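Local coordinates for coat protein (Sulfolobus turreted icosahedral virus, PDB 2BBD) that serves as the major capsid protein, building the icosahedral shell of the virion from a double jelly-roll fold shared with bacterial and eukaryotic viruses, at residues T228-Y233 with S267-I272; V185-T190 with L215-N220; E234-I237 with T243-I246; N59-F64 with V114-D119; I84-Y87 with Q93-A96. One frame throughout, in Å; residues are numbered along the deposited sequence.

Interaction 1: residues T228-Y233 with S267-I272; sequences TDPTEY and SGASAI
Pro230, at the start of strand 230-237, rests its ring on the backbone of Gly268 and Ala269, just before strand 270-284 begins. Its CB is joined to the backbone and lies beyond contact distance of the turn, so the touching starts at the next ring atom. CG comes closest: it lies 3.7 Å from Gly268 O and 3.9 Å from Ala269 CA. CD, which closes the ring back onto the proline nitrogen, lies 4.1 Å from Ala269 CB, a small methyl meeting a rigid methylene. Proline suits the place: its rigid, compact apolar ring packs on the turn, and its nitrogen carries no hydrogen to be satisfied. Thr228 adds a second, looser touch: its CG2 reaches to 4.2 Å from Gly268 CA, an approach possible because glycine carries no side chain on that side.

The turn is firm in its own right. Residues Ser267 to Ser270 make a type I beta turn, and Ser267 OG, with chi1 at 74°, curls back to accept from Ala269 N at 3.1 Å with an angle of 160° at the hydrogen, an ST turn. The same hydroxyl is bonded to Ile225 O, which ties the turn to the loop that leads into strand 230-237. Between the two segments themselves the contact is van der Waals packing.

In the second jelly roll this corner lies where the sheet containing strand 230-237 meets the edge strand 270-284 of the opposite sheet. Trp250 of helix 250-261 and Leu299 of strand 293-299 pack against Pro230 as well.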
# COMPACT_ATOMS: atom_id res chain seq x y z
N THR A 228 7.39 -5.16 -19.67
CA THR A 228 8.39 -6.05 -19.11
C THR A 228 9.73 -5.34 -19.16
O THR A 228 10.74 -5.94 -19.53
CB THR A 228 8.48 -7.37 -19.92
OG1 THR A 228 8.55 -7.06 -21.32
CG2 THR A 228 7.28 -8.25 -19.65
N ASP A 229 9.73 -4.07 -18.78
CA ASP A 229 10.95 -3.26 -18.79
C ASP A 229 11.94 -3.58 -17.68
O ASP A 229 13.15 -3.49 -17.88
CB ASP A 229 10.62 -1.77 -18.75
CG ASP A 229 9.95 -1.28 -20.02
OD1 ASP A 229 10.14 -1.91 -21.08
OD2 ASP A 229 9.25 -0.25 -19.95
N PRO A 230 11.44 -3.94 -16.48
CA PRO A 230 12.43 -4.23 -15.44
C PRO A 230 13.09 -5.58 -15.65
O PRO A 230 12.42 -6.57 -15.94
CB PRO A 230 11.61 -4.14 -14.15
CG PRO A 230 10.25 -4.57 -14.57
CD PRO A 230 10.07 -3.93 -15.94
N THR A 231 14.42 -5.63 -15.53
CA THR A 231 15.14 -6.89 -15.72
C THR A 231 15.94 -7.32 -14.50
O THR A 231 16.16 -8.52 -14.28
CB THR A 231 16.09 -6.79 -16.93
OG1 THR A 231 16.99 -5.70 -16.74
CG2 THR A 231 15.29 -6.56 -18.19
N GLU A 232 16.36 -6.35 -13.69
CA GLU A 232 17.16 -6.65 -12.51
C GLU A 232 16.88 -5.68 -11.36
O GLU A 232 16.65 -4.49 -11.59
CB GLU A 232 18.65 -6.57 -12.86
CG GLU A 232 19.61 -7.05 -11.78
CD GLU A 232 19.93 -8.54 -11.89
OE1 GLU A 232 19.85 -9.08 -13.02
OE2 GLU A 232 20.28 -9.16 -10.86
N TYR A 233 16.91 -6.20 -10.14
CA TYR A 233 16.68 -5.41 -8.93
C TYR A 233 17.89 -5.57 -8.03
O TYR A 233 18.42 -6.67 -7.88
CB TYR A 233 15.43 -5.89 -8.17
CG TYR A 233 15.27 -5.24 -6.81
CD1 TYR A 233 14.55 -4.06 -6.66
CD2 TYR A 233 15.87 -5.80 -5.68
CE1 TYR A 233 14.42 -3.45 -5.41
CE2 TYR A 233 15.75 -5.20 -4.42
CZ TYR A 233 15.02 -4.03 -4.30
OH TYR A 233 14.89 -3.43 -3.06
N SER A 267 1.63 -7.98 -13.04
CA SER A 267 2.00 -7.66 -14.42
C SER A 267 3.49 -7.94 -14.53
O SER A 267 4.14 -8.30 -13.54
CB SER A 267 1.72 -6.20 -14.78
OG SER A 267 2.65 -5.33 -14.19
N GLY A 268 4.05 -7.78 -15.72
CA GLY A 268 5.47 -8.02 -15.88
C GLY A 268 6.29 -6.90 -15.27
O GLY A 268 7.51 -6.99 -15.25
N ALA A 269 5.65 -5.84 -14.77
CA ALA A 269 6.41 -4.72 -14.22
C ALA A 269 6.24 -4.49 -12.73
O ALA A 269 6.57 -3.41 -12.23
CB ALA A 269 6.09 -3.44 -14.99
N SER A 270 5.75 -5.50 -12.01
CA SER A 270 5.53 -5.37 -10.58
C SER A 270 6.18 -6.52 -9.81
O SER A 270 6.13 -7.66 -10.25
CB SER A 270 4.03 -5.36 -10.27
OG SER A 270 3.45 -6.63 -10.57
N ALA A 271 6.76 -6.20 -8.66
CA ALA A 271 7.38 -7.22 -7.81
C ALA A 271 7.49 -6.76 -6.35
O ALA A 271 7.54 -5.56 -6.06
CB ALA A 271 8.77 -7.60 -8.36
N ILE A 272 7.51 -7.73 -5.44
CA ILE A 272 7.64 -7.43 -4.03
C ILE A 272 8.93 -7.99 -3.44
O ILE A 272 9.32 -9.13 -3.72
CB ILE A 272 6.47 -8.01 -3.23
CG1 ILE A 272 5.17 -7.27 -3.58
CG2 ILE A 272 6.78 -7.92 -1.74
CD1 ILE A 272 3.92 -7.87 -2.97

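Interaction 2: residues V185-T190 with L215-N220; sequences VIEIPT and LVYVIN
Glu187 and Tyr217 meet across the sheet of the second jelly roll that holds strands 182-193, 303-313 and 210-219 side by side. The strands that carry the pair are not neighbours: strand 303-313 runs between them, and even the nearest CA atoms, those of Glu187 and Leu215, are 8.9 Å apart. Only long side chains can cover that gap. Glu187 stretches out fully beyond CG, while Tyr217 swings its ring between its own backbone N and carbonyl carbon (chi1 58°), and the two side chains meet at about a right angle. Tyr217 OH donates to Glu187 OE1, which lies in the plane of the ring at its edge; the carboxylate is turned 50° from that plane. The modelled separation of Tyr217 OH and Glu187 OE1, 2.4 Å, is very short, and its exact value is doubtful.

In this B-I-D-G arrangement the intervening strand 303-313 contributes Tyr306, whose ring meets that of Tyr217 with planes about 20° apart. Ser78, on strand 72-78 of the first jelly roll, hydrogen-bonds Glu187 OE2 and makes a weak bond to Tyr217 OH. A bound methylpentanediol, probably from the crystallisation liquor, lies about 3 Å from the Tyr217 side chain.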
# COMPACT_ATOMS: atom_id res chain seq x y z
N VAL A 185 3.24 2.94 6.17
CA VAL A 185 3.16 2.49 4.79
C VAL A 185 3.10 3.69 3.85
O VAL A 185 2.05 4.32 3.69
CB VAL A 185 1.91 1.61 4.62
CG1 VAL A 185 1.83 1.06 3.21
CG2 VAL A 185 1.96 0.48 5.65
N ILE A 186 4.23 3.99 3.22
CA ILE A 186 4.33 5.15 2.35
C ILE A 186 4.77 4.80 0.93
O ILE A 186 5.67 3.98 0.73
CB ILE A 186 5.35 6.16 2.91
CG1 ILE A 186 5.08 6.42 4.40
CG2 ILE A 186 5.28 7.45 2.11
CD1 ILE A 186 3.74 7.10 4.70
N GLU A 187 4.15 5.44 -0.06
CA GLU A 187 4.52 5.20 -1.44
C GLU A 187 5.38 6.37 -1.91
O GLU A 187 4.98 7.53 -1.79
CB GLU A 187 3.28 5.07 -2.34
CG GLU A 187 3.61 4.46 -3.69
CD GLU A 187 2.40 4.26 -4.57
OE1 GLU A 187 2.37 3.26 -5.31
OE2 GLU A 187 1.48 5.10 -4.54
N ILE A 188 6.55 6.06 -2.45
CA ILE A 188 7.48 7.08 -2.94
C ILE A 188 7.83 6.85 -4.39
O ILE A 188 8.33 5.79 -4.77
CB ILE A 188 8.78 7.08 -2.11
CG1 ILE A 188 8.44 7.21 -0.62
CG2 ILE A 188 9.68 8.23 -2.56
CD1 ILE A 188 9.64 7.11 0.27
N PRO A 189 7.57 7.85 -5.24
CA PRO A 189 7.86 7.73 -6.67
C PRO A 189 9.26 8.21 -7.03
O PRO A 189 9.92 8.89 -6.25
CB PRO A 189 6.80 8.62 -7.30
CG PRO A 189 6.75 9.78 -6.32
CD PRO A 189 6.80 9.08 -4.96
N THR A 190 9.71 7.83 -8.22
CA THR A 190 10.99 8.25 -8.77
C THR A 190 10.74 8.36 -10.27
O THR A 190 10.54 7.35 -10.96
CB THR A 190 12.13 7.24 -8.54
OG1 THR A 190 12.39 7.09 -7.13
CG2 THR A 190 13.40 7.73 -9.23
N LEU A 215 7.03 -2.96 -2.40
CA LEU A 215 6.34 -3.24 -3.64
C LEU A 215 6.86 -2.26 -4.67
O LEU A 215 6.84 -1.05 -4.45
CB LEU A 215 4.82 -3.05 -3.50
CG LEU A 215 4.10 -2.94 -4.86
CD1 LEU A 215 4.32 -4.21 -5.69
CD2 LEU A 215 2.61 -2.68 -4.64
N VAL A 216 7.36 -2.78 -5.78
CA VAL A 216 7.88 -1.93 -6.82
C VAL A 216 7.18 -2.21 -8.13
O VAL A 216 7.04 -3.37 -8.52
CB VAL A 216 9.39 -2.16 -7.06
CG1 VAL A 216 9.89 -1.21 -8.17
CG2 VAL A 216 10.17 -1.95 -5.76
N TYR A 217 6.72 -1.15 -8.79
CA TYR A 217 6.10 -1.31 -10.09
C TYR A 217 6.58 -0.18 -10.97
O TYR A 217 6.90 0.91 -10.49
CB TYR A 217 4.57 -1.37 -10.03
CG TYR A 217 3.89 -0.18 -9.41
CD1 TYR A 217 3.79 -0.06 -8.02
CD2 TYR A 217 3.28 0.79 -10.20
CE1 TYR A 217 3.10 1.00 -7.44
CE2 TYR A 217 2.58 1.86 -9.63
CZ TYR A 217 2.49 1.96 -8.25
OH TYR A 217 1.79 3.00 -7.67
N VAL A 218 6.66 -0.45 -12.27
CA VAL A 218 7.16 0.51 -13.23
C VAL A 218 6.16 0.85 -14.33
O VAL A 218 5.47 -0.02 -14.85
CB VAL A 218 8.47 -0.04 -13.84
CG1 VAL A 218 9.09 0.97 -14.75
CG2 VAL A 218 9.44 -0.41 -12.72
N ILE A 219 6.10 2.13 -14.69
CA ILE A 219 5.17 2.57 -15.71
C ILE A 219 5.88 3.01 -16.99
O ILE A 219 6.77 3.86 -16.98
CB ILE A 219 4.32 3.77 -15.22
CG1 ILE A 219 3.54 3.40 -13.96
CG2 ILE A 219 3.37 4.22 -16.33
CD1 ILE A 219 2.56 2.24 -14.12
N ASN A 220 5.44 2.42 -18.10
CA ASN A 220 5.98 2.73 -19.43
C ASN A 220 4.97 3.71 -20.05
O ASN A 220 3.76 3.49 -19.98
CB ASN A 220 6.06 1.42 -20.24
CG ASN A 220 6.52 1.63 -21.67
OD1 ASN A 220 5.82 2.22 -22.49
ND2 ASN A 220 7.72 1.13 -21.98

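Interaction 3: residues E234-I237 with T243-I246; sequences ELKI and TDKI
With CG swung opposite its backbone N (chi1 -168°) and the chain extended beyond, Glu234 reaches along the hairpin to Asp244, whose CG is turned to the side of its own nitrogen (chi1 -84°). Glu234 OE2 and Asp244 OD2 stand 2.7 Å apart, with the carboxylate planes 73° from each other; one of the two acids probably holds a proton and donates it. The aliphatic part of Lys236 runs past the aspartate, its CB 3.3 Å from Asp244 OD2, while its NZ goes on beyond contact.

The backbone makes a classic beta bulge. Leu235 O takes two donors, Lys245 N at 2.7 Å, almost in line with the carbonyl bond, and Ile246 N at 3.1 Å, on a lone pair. Beyond it the regular antiparallel pairing of Ile237 with Thr243 resumes. On the apolar face Leu235 CD2 meets Ile246 CD1 at 3.6 Å, and Lys245 CG lies 3.6 Å from Ile237 CG1.

This hairpin forms one edge of the four-stranded sheet of the second jelly roll. Strand 293-299 flanks strand 230-237 on its other side, and Leu235 and Ile246 turn inward onto strand 270-284, where Phe279, Ile273 and Tyr278 receive them.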
# COMPACT_ATOMS: atom_id res chain seq x y z
N GLU A 234 18.31 -4.48 -7.41
CA GLU A 234 19.48 -4.52 -6.55
C GLU A 234 19.32 -3.66 -5.30
O GLU A 234 18.94 -2.49 -5.39
CB GLU A 234 20.68 -4.03 -7.37
CG GLU A 234 22.04 -4.26 -6.76
CD GLU A 234 23.15 -3.67 -7.62
OE1 GLU A 234 23.01 -3.68 -8.87
OE2 GLU A 234 24.16 -3.20 -7.07
N LEU A 235 19.58 -4.26 -4.14
CA LEU A 235 19.52 -3.54 -2.86
C LEU A 235 20.97 -3.50 -2.41
O LEU A 235 21.57 -4.54 -2.10
CB LEU A 235 18.67 -4.30 -1.83
CG LEU A 235 18.52 -3.51 -0.52
CD1 LEU A 235 17.71 -2.23 -0.80
CD2 LEU A 235 17.83 -4.37 0.54
N LYS A 236 21.54 -2.30 -2.38
CA LYS A 236 22.95 -2.16 -2.03
C LYS A 236 23.28 -1.20 -0.89
O LYS A 236 22.69 -0.13 -0.78
CB LYS A 236 23.71 -1.74 -3.30
CG LYS A 236 25.20 -1.54 -3.15
CD LYS A 236 25.77 -0.99 -4.46
CE LYS A 236 27.28 -0.82 -4.42
NZ LYS A 236 27.79 -0.24 -5.71
N ILE A 237 24.23 -1.62 -0.05
CA ILE A 237 24.69 -0.80 1.07
C ILE A 237 25.78 0.08 0.46
O ILE A 237 26.81 -0.43 0.01
CB ILE A 237 25.33 -1.68 2.19
CG1 ILE A 237 24.36 -2.78 2.63
CG2 ILE A 237 25.70 -0.80 3.39
CD1 ILE A 237 23.03 -2.28 3.14
N THR A 243 28.36 -2.87 -0.63
CA THR A 243 27.97 -4.28 -0.55
C THR A 243 26.52 -4.57 -0.91
O THR A 243 25.59 -4.08 -0.27
CB THR A 243 28.20 -4.82 0.87
OG1 THR A 243 29.56 -4.56 1.26
CG2 THR A 243 27.94 -6.32 0.92
N ASP A 244 26.34 -5.38 -1.95
CA ASP A 244 25.00 -5.77 -2.39
C ASP A 244 24.40 -6.69 -1.35
O ASP A 244 25.10 -7.54 -0.80
CB ASP A 244 25.07 -6.54 -3.72
CG ASP A 244 25.12 -5.63 -4.94
OD1 ASP A 244 25.37 -6.15 -6.05
OD2 ASP A 244 24.92 -4.41 -4.79
N LYS A 245 23.12 -6.51 -1.06
CA LYS A 245 22.42 -7.36 -0.11
C LYS A 245 21.40 -8.16 -0.92
O LYS A 245 20.97 -9.24 -0.53
CB LYS A 245 21.71 -6.52 0.95
CG LYS A 245 22.65 -5.89 1.97
CD LYS A 245 23.43 -6.96 2.74
CE LYS A 245 22.50 -7.90 3.50
NZ LYS A 245 23.24 -8.87 4.35
N ILE A 246 21.03 -7.59 -2.06
CA ILE A 246 20.10 -8.23 -2.97
C ILE A 246 20.48 -7.86 -4.39
O ILE A 246 20.69 -6.69 -4.71
CB ILE A 246 18.64 -7.78 -2.72
CG1 ILE A 246 18.28 -7.91 -1.25
CG2 ILE A 246 17.70 -8.65 -3.56
CD1 ILE A 246 16.86 -7.48 -0.92

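Interaction 4: residues N59-F64 with V114-D119; sequences NLVQTF and VMWEFD
Phe64 is the hub of a tight aromatic cluster, with Trp116 at its edge and Phe118 on its face. Its CE2 drives into the face of the indole, 3.5 Å from Trp116 CG, in an edge-to-face pair whose planes are 72° apart. Phe118 does the reverse: its CZ points down onto the Phe64 ring, 3.5 Å from Phe64 CG, in a T-shaped contact at 87°. The other face of Phe64 is covered by Val61 CG1, 3.6 Å above the ring centre, and the second methyl of the same valine, CG2, lies 3.6 Å from Trp116 CH2. One branched residue thus packs against both rings. Behind the indole, Val114 CG1 lies against the opposite face, toward its rim, and the buried Trp116 NE1 is satisfied by Gly79 O.

The rings fill the space between the two sheets of the first jelly roll. Strands 61-64 and 114-119 belong to facing sheets; their axes are 11.1 Å apart and run nearly parallel, at 10°, a gap well suited to large aromatics. Val61 and Phe64 can both point inward because Gln62 and Thr63 together face Leu136 in a classic beta bulge. Leu82 of helix 79-89 touches all three rings.

Away from this knot the packing thins. On the outward sides Gln62 and Asp119 are exposed to solvent, while Glu117, turned from the cluster, forms salt bridges with Lys32 and Arg34.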
# COMPACT_ATOMS: atom_id res chain seq x y z
N ASN A 59 -7.08 2.27 -9.84
CA ASN A 59 -6.80 3.69 -10.01
C ASN A 59 -8.06 4.57 -10.01
O ASN A 59 -8.00 5.75 -10.38
CB ASN A 59 -5.95 3.94 -11.26
CG ASN A 59 -6.66 3.58 -12.54
OD1 ASN A 59 -7.79 3.11 -12.55
ND2 ASN A 59 -5.98 3.79 -13.66
N LEU A 60 -9.19 4.00 -9.62
CA LEU A 60 -10.42 4.80 -9.51
C LEU A 60 -10.27 5.63 -8.23
O LEU A 60 -11.09 6.51 -7.94
CB LEU A 60 -11.66 3.91 -9.44
CG LEU A 60 -12.08 3.27 -10.78
CD1 LEU A 60 -13.35 2.46 -10.57
CD2 LEU A 60 -12.31 4.37 -11.82
N VAL A 61 -9.24 5.30 -7.45
CA VAL A 61 -8.90 6.06 -6.25
C VAL A 61 -7.50 6.54 -6.55
O VAL A 61 -6.62 5.73 -6.86
CB VAL A 61 -8.87 5.20 -4.94
CG1 VAL A 61 -8.06 5.94 -3.88
CG2 VAL A 61 -10.29 4.99 -4.40
N GLN A 62 -7.29 7.85 -6.50
CA GLN A 62 -5.97 8.39 -6.77
C GLN A 62 -5.05 8.11 -5.58
O GLN A 62 -4.00 7.49 -5.74
CB GLN A 62 -6.04 9.89 -7.06
CG GLN A 62 -4.70 10.51 -7.43
CD GLN A 62 -4.83 11.85 -8.14
OE1 GLN A 62 -5.51 11.96 -9.16
NE2 GLN A 62 -4.17 12.88 -7.60
N THR A 63 -5.43 8.57 -4.38
CA THR A 63 -4.59 8.33 -3.20
C THR A 63 -5.39 8.11 -1.92
O THR A 63 -6.51 8.61 -1.77
CB THR A 63 -3.63 9.52 -2.92
OG1 THR A 63 -4.39 10.67 -2.56
CG2 THR A 63 -2.77 9.84 -4.13
N PHE A 64 -4.81 7.34 -1.01
CA PHE A 64 -5.39 7.08 0.30
C PHE A 64 -4.45 7.69 1.32
O PHE A 64 -3.23 7.49 1.24
CB PHE A 64 -5.47 5.59 0.63
CG PHE A 64 -6.59 4.87 -0.04
CD1 PHE A 64 -7.91 5.18 0.27
CD2 PHE A 64 -6.33 3.85 -0.94
CE1 PHE A 64 -8.96 4.46 -0.31
CE2 PHE A 64 -7.37 3.13 -1.52
CZ PHE A 64 -8.68 3.44 -1.21
N VAL A 114 -14.47 -2.97 -5.71
CA VAL A 114 -13.04 -2.89 -5.46
C VAL A 114 -12.78 -2.78 -3.96
O VAL A 114 -13.45 -2.02 -3.25
CB VAL A 114 -12.44 -1.65 -6.16
CG1 VAL A 114 -10.91 -1.68 -6.09
CG2 VAL A 114 -12.93 -1.58 -7.61
N MSE A 115 -11.80 -3.54 -3.48
CA MSE A 115 -11.48 -3.52 -2.06
C MSE A 115 -10.02 -3.20 -1.75
O MSE A 115 -9.11 -3.54 -2.51
CB MSE A 115 -11.83 -4.88 -1.44
CG MSE A 115 -11.72 -4.89 0.07
SE MSE A 115 -12.01 -6.64 0.83
CE MSE A 115 -13.94 -6.65 0.87
N TRP A 116 -9.83 -2.52 -0.61
CA TRP A 116 -8.51 -2.15 -0.11
C TRP A 116 -8.59 -2.29 1.40
O TRP A 116 -9.63 -2.03 2.00
CB TRP A 116 -8.17 -0.70 -0.39
CG TRP A 116 -8.03 -0.30 -1.81
CD1 TRP A 116 -6.88 -0.25 -2.53
CD2 TRP A 116 -9.06 0.24 -2.64
NE1 TRP A 116 -7.12 0.32 -3.76
CE2 TRP A 116 -8.45 0.62 -3.85
CE3 TRP A 116 -10.44 0.44 -2.48
CZ2 TRP A 116 -9.17 1.21 -4.90
CZ3 TRP A 116 -11.16 1.02 -3.53
CH2 TRP A 116 -10.51 1.40 -4.72
N GLU A 117 -7.49 -2.71 2.02
CA GLU A 117 -7.44 -2.84 3.47
C GLU A 117 -6.21 -2.16 4.01
O GLU A 117 -5.16 -2.12 3.35
CB GLU A 117 -7.44 -4.31 3.90
CG GLU A 117 -8.70 -5.05 3.56
CD GLU A 117 -8.84 -6.36 4.33
OE1 GLU A 117 -7.83 -7.10 4.45
OE2 GLU A 117 -9.96 -6.65 4.79
N PHE A 118 -6.34 -1.62 5.22
CA PHE A 118 -5.25 -0.95 5.90
C PHE A 118 -4.98 -1.72 7.18
O PHE A 118 -5.85 -1.85 8.05
CB PHE A 118 -5.62 0.50 6.24
CG PHE A 118 -6.02 1.33 5.04
CD1 PHE A 118 -7.26 1.16 4.44
CD2 PHE A 118 -5.12 2.24 4.49
CE1 PHE A 118 -7.61 1.88 3.29
CE2 PHE A 118 -5.45 2.96 3.35
CZ PHE A 118 -6.70 2.78 2.74
N ASP A 119 -3.78 -2.28 7.28
CA ASP A 119 -3.40 -3.02 8.46
C ASP A 119 -2.81 -2.00 9.43
O ASP A 119 -1.81 -1.37 9.13
CB ASP A 119 -2.39 -4.10 8.08
CG ASP A 119 -1.97 -4.96 9.26
OD1 ASP A 119 -1.28 -5.97 9.01
OD2 ASP A 119 -2.33 -4.64 10.42

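Interaction 5: residues I84-Y87 with Q93-A96; sequences ILMY and QNPA
Met86 and Tyr87, near the end of helix 79-89, face Asn94 of the loop that doubles back beside the helix, and the closest CA atoms, those of Tyr87 and Asn94, are 5.6 Å apart. Asn94 carries the contact from the loop side. Its CG stands opposite the backbone N (chi1 -174°), which sends the side chain toward the helix and lays it against the first methylene of Met86: Asn94 CG is 3.7 Å from Met86 CB. Asn94 CB settles over the helix backbone, 4.0 Å from Met86 O and 4.4 Å from Tyr87 N. A short side chain suits this place, since the two backbones run so near each other.

The side chain of Met86, modelled as selenomethionine, touches Asn94 through CB. Bends at chi2 (-57°) and chi3 carry its selenium away from Asn94 and bring the terminal methyl to strand 108-123, where it packs on the backbone of Glu117. Tyr87 contributes backbone here; its ring points off in another direction, edge-to-face with Tyr266, and its hydroxyl is bonded to Ala264 O.

Polar fastening comes from the residues between and beside. Thr90 OG1 is hydrogen-bonded to both Met86 O and Asn94 N, so one hydroxyl ties the helix end to the returning loop, and Pro95 pairs through its backbone with Met115. The chemistry of the contact is therefore divided: the contact itself is van der Waals packing of a methylene against a small polar side chain, while the polar bonds to Thr90 and between Pro95 and Met115 hold the loop.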
# COMPACT_ATOMS: atom_id res chain seq x y z
N ILE A 84 -2.40 -3.13 -5.79
CA ILE A 84 -1.48 -4.17 -6.23
C ILE A 84 -1.01 -4.95 -5.00
O ILE A 84 -0.84 -6.17 -5.05
CB ILE A 84 -0.30 -3.56 -7.03
CG1 ILE A 84 -0.82 -2.99 -8.35
CG2 ILE A 84 0.77 -4.61 -7.31
CD1 ILE A 84 0.15 -2.09 -9.09
N LEU A 85 -0.82 -4.25 -3.88
CA LEU A 85 -0.40 -4.93 -2.66
C LEU A 85 -1.51 -5.90 -2.24
O LEU A 85 -1.24 -7.01 -1.79
CB LEU A 85 -0.13 -3.92 -1.53
CG LEU A 85 0.41 -4.53 -0.22
CD1 LEU A 85 1.78 -5.15 -0.47
CD2 LEU A 85 0.51 -3.45 0.86
N MSE A 86 -2.77 -5.49 -2.40
CA MSE A 86 -3.89 -6.35 -2.05
C MSE A 86 -3.88 -7.60 -2.93
O MSE A 86 -4.12 -8.72 -2.47
CB MSE A 86 -5.22 -5.61 -2.22
CG MSE A 86 -5.41 -4.43 -1.29
SE MSE A 86 -5.27 -4.95 0.58
CE MSE A 86 -3.58 -4.09 0.98
N TYR A 87 -3.63 -7.40 -4.22
CA TYR A 87 -3.59 -8.50 -5.17
C TYR A 87 -2.64 -9.59 -4.68
O TYR A 87 -2.99 -10.76 -4.62
CB TYR A 87 -3.14 -7.97 -6.54
CG TYR A 87 -2.80 -9.04 -7.55
CD1 TYR A 87 -3.78 -9.58 -8.39
CD2 TYR A 87 -1.49 -9.49 -7.69
CE1 TYR A 87 -3.45 -10.54 -9.35
CE2 TYR A 87 -1.15 -10.45 -8.64
CZ TYR A 87 -2.13 -10.97 -9.47
OH TYR A 87 -1.77 -11.89 -10.41
N GLN A 93 -6.92 -12.97 -5.11
CA GLN A 93 -8.36 -13.08 -4.86
C GLN A 93 -9.08 -11.78 -4.47
O GLN A 93 -10.31 -11.75 -4.42
CB GLN A 93 -8.62 -14.15 -3.78
CG GLN A 93 -8.23 -15.58 -4.21
CD GLN A 93 -8.05 -16.55 -3.04
OE1 GLN A 93 -7.53 -17.66 -3.22
NE2 GLN A 93 -8.49 -16.15 -1.86
N ASN A 94 -8.34 -10.72 -4.21
CA ASN A 94 -8.96 -9.46 -3.80
C ASN A 94 -10.06 -8.98 -4.75
O ASN A 94 -9.86 -8.93 -5.97
CB ASN A 94 -7.92 -8.36 -3.66
CG ASN A 94 -8.51 -7.09 -3.09
OD1 ASN A 94 -8.49 -6.04 -3.74
ND2 ASN A 94 -9.04 -7.17 -1.88
N PRO A 95 -11.23 -8.62 -4.21
CA PRO A 95 -12.32 -8.15 -5.07
C PRO A 95 -11.90 -6.94 -5.90
O PRO A 95 -11.53 -5.90 -5.36
CB PRO A 95 -13.44 -7.82 -4.09
CG PRO A 95 -13.20 -8.83 -2.96
CD PRO A 95 -11.69 -8.77 -2.81
N ALA A 96 -11.93 -7.10 -7.22
CA ALA A 96 -11.55 -6.01 -8.12
C ALA A 96 -12.41 -6.05 -9.38
O ALA A 96 -11.91 -6.24 -10.47
CB ALA A 96 -10.06 -6.13 -8.50

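Along the chain, interaction 5 lies between the two segments of interaction 4, both in the first jelly roll; interaction 2 follows, then interaction 1, which encloses interaction 3, all involving the second. Interactions 4 and 5 are about 10 Å apart between centres and joined through Met115 N and Pro95 O, at 3.0 Å. Helix 79-89, carrying part of interaction 5, packs against interaction 2 through Ile84 and Leu215, so it lies between the two rolls. Interactions 1 and 2 share a sheet, with Ala271 O 2.8 Å from Val216 N, while interactions 1 and 3 share strand 230-237. Interactions 3 and 4 are the most widely separated pair, about 31 Å between centres, one in each roll.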